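Local structure of bacterial transferase hexapeptide (Three repeats) family protein (Acinetobacter baumannii, 4M9C) at residues P49-Y53 against L54-S58. The protein is an acetyltransferase that probably acetylates an amino-sugar nucleotide on the bacterial route to UDP-N,N'-diacetylbacillosamine. Numbering follows the deposited sequence.
Sequences PVLSY and LDFIS
Ser52 and Asp55 meet where strand 48-51 gives way to helix 53-58, their CA atoms 5.3 Å apart. Because residues 49-53 run straight into 54-58, everything here is local, between side chains three to five places apart. Ser52 still has an extended backbone; from Tyr53 on the chain is helical. Two bonds make the first turn: Phe56 N gives to Ser52 O at 3.0 Å, and Ile57 N to Tyr53 O at 2.9 Å.

Ser52 is the N-cap. With chi1 at 72°, its OG sits between its own backbone N and carbonyl carbon, turned back over the helix start, where it accepts from Asp55 N at 3.1 Å along a fairly straight N-H (163°). Asp55 answers with its carboxylate: OD2 lies 3.0 Å from Ser52 OG, a weak bond at best. A water closes the ring, accepting from Ser52 N and donating to Asp55 OD2 at 2.7 Å, thereby tying the carboxylate to the backbone of the cap. A negative group at this end would be expected to suit the helix dipole.

One turn on, Ile57 CG1 lies over one face of the Tyr53 ring, off-centre toward CZ, in a CH-pi contact 3.6 Å from the centroid; CD1 carries on to the phenol oxygen. Tyr53 OH is hydrogen-bonded to Asp86, and helix 73-85 also packs on this tyrosine. On another side of the helix, Leu51 CD1 approaches the Phe56 ring at its edge and touches CB at 4.3 Å, while Phe56 reaches strands 33-36 and 63-68.

The arrangement is a serine-capped strand-to-helix junction in the Rossmann-like PglD N-terminal domain, part of the connection from strand 48-51 to strand 63-68.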
loop_
_atom_site.group_PDB
_atom_site.type_symbol
_atom_site.label_atom_id
_atom_site.label_comp_id
_atom_site.label_asym_id
_atom_site.label_seq_id
_atom_site.Cartn_x
_atom_site.Cartn_y
_atom_site.Cartn_z
ATOM N N PRO A 49 -29.352 -9.526 8.732
ATOM C CA PRO A 49 -29.911 -10.864 8.524
ATOM C C PRO A 49 -29.004 -11.664 7.615
ATOM O O PRO A 49 -28.457 -11.114 6.654
ATOM C CB PRO A 49 -31.226 -10.595 7.784
ATOM C CG PRO A 49 -31.471 -9.130 7.908
ATOM C CD PRO A 49 -30.158 -8.476 8.087
ATOM N N VAL A 50 -28.840 -12.943 7.923
ATOM C CA VAL A 50 -28.146 -13.861 7.037
ATOM C C VAL A 50 -29.205 -14.783 6.455
ATOM O O VAL A 50 -29.857 -15.532 7.189
ATOM C CB VAL A 50 -27.093 -14.686 7.794
ATOM C CG1 VAL A 50 -26.264 -15.523 6.828
ATOM C CG2 VAL A 50 -26.206 -13.773 8.629
ATOM N N LEU A 51 -29.390 -14.712 5.143
ATOM C CA LEU A 51 -30.457 -15.448 4.476
ATOM C C LEU A 51 -29.925 -16.591 3.630
ATOM O O LEU A 51 -28.807 -16.528 3.108
ATOM C CB LEU A 51 -31.270 -14.515 3.578
ATOM C CG LEU A 51 -31.808 -13.236 4.214
ATOM C CD1 LEU A 51 -32.483 -12.380 3.152
ATOM C CD2 LEU A 51 -32.783 -13.569 5.337
ATOM N N SER A 52 -30.728 -17.641 3.495
ATOM C CA SER A 52 -30.427 -18.681 2.528
ATOM C C SER A 52 -30.686 -18.059 1.174
ATOM O O SER A 52 -31.407 -17.063 1.075
ATOM C CB SER A 52 -31.348 -19.892 2.714
ATOM O OG SER A 52 -32.670 -19.593 2.290
ATOM N N TYR A 53 -30.119 -18.637 0.126
ATOM C CA TYR A 53 -30.332 -18.093 -1.205
ATOM C C TYR A 53 -31.822 -18.087 -1.550
ATOM O O TYR A 53 -32.346 -17.085 -2.034
ATOM C CB TYR A 53 -29.529 -18.856 -2.254
ATOM C CG TYR A 53 -29.734 -18.328 -3.648
ATOM C CD1 TYR A 53 -30.447 -19.054 -4.590
ATOM C CD2 TYR A 53 -29.229 -17.094 -4.018
ATOM C CE1 TYR A 53 -30.640 -18.568 -5.867
ATOM C CE2 TYR A 53 -29.423 -16.597 -5.291
ATOM C CZ TYR A 53 -30.124 -17.338 -6.210
ATOM O OH TYR A 53 -30.311 -16.844 -7.475
ATOM N N LEU A 54 -32.504 -19.198 -1.278
ATOM C CA LEU A 54 -33.927 -19.304 -1.581
ATOM C C LEU A 54 -34.734 -18.220 -0.897
ATOM O O LEU A 54 -35.599 -17.616 -1.519
ATOM C CB LEU A 54 -34.479 -20.688 -1.214
ATOM C CG LEU A 54 -34.155 -21.754 -2.263
ATOM C CD1 LEU A 54 -34.378 -23.173 -1.730
ATOM C CD2 LEU A 54 -34.964 -21.498 -3.532
ATOM N N ASP A 55 -34.457 -17.971 0.381
ATOM C CA ASP A 55 -35.182 -16.929 1.109
ATOM C C ASP A 55 -34.883 -15.539 0.552
ATOM O O ASP A 55 -35.780 -14.710 0.425
ATOM C CB ASP A 55 -34.906 -17.001 2.614
ATOM C CG ASP A 55 -35.574 -18.208 3.267
ATOM O OD1 ASP A 55 -36.721 -18.540 2.878
ATOM O OD2 ASP A 55 -34.951 -18.837 4.152
ATOM N N PHE A 56 -33.626 -15.296 0.196
ATOM C CA PHE A 56 -33.275 -14.027 -0.426
ATOM C C PHE A 56 -34.084 -13.839 -1.703
ATOM O O PHE A 56 -34.719 -12.812 -1.896
ATOM C CB PHE A 56 -31.774 -13.963 -0.740
ATOM C CG PHE A 56 -31.375 -12.740 -1.526
ATOM C CD1 PHE A 56 -31.247 -12.795 -2.906
ATOM C CD2 PHE A 56 -31.142 -11.538 -0.883
ATOM C CE1 PHE A 56 -30.876 -11.676 -3.635
ATOM C CE2 PHE A 56 -30.764 -10.411 -1.601
ATOM C CZ PHE A 56 -30.635 -10.481 -2.979
ATOM N N ILE A 57 -34.057 -14.843 -2.574
ATOM C CA ILE A 57 -34.780 -14.775 -3.836
ATOM C C ILE A 57 -36.286 -14.611 -3.611
ATOM O O ILE A 57 -36.975 -13.970 -4.405
ATOM C CB ILE A 57 -34.538 -16.038 -4.682
ATOM C CG1 ILE A 57 -33.098 -16.072 -5.197
ATOM C CG2 ILE A 57 -35.511 -16.092 -5.844
ATOM C CD1 ILE A 57 -32.749 -14.920 -6.111
ATOM N N SER A 58 -36.795 -15.190 -2.525
ATOM C CA SER A 58 -38.235 -15.181 -2.281
ATOM C C SER A 58 -38.737 -13.838 -1.742
ATOM O O SER A 58 -39.942 -13.582 -1.740
ATOM C CB SER A 58 -38.641 -16.327 -1.343
ATOM O OG SER A 58 -38.344 -16.021 0.010
HETATM O O HOH W 1 -32.911 -17.627 5.526
#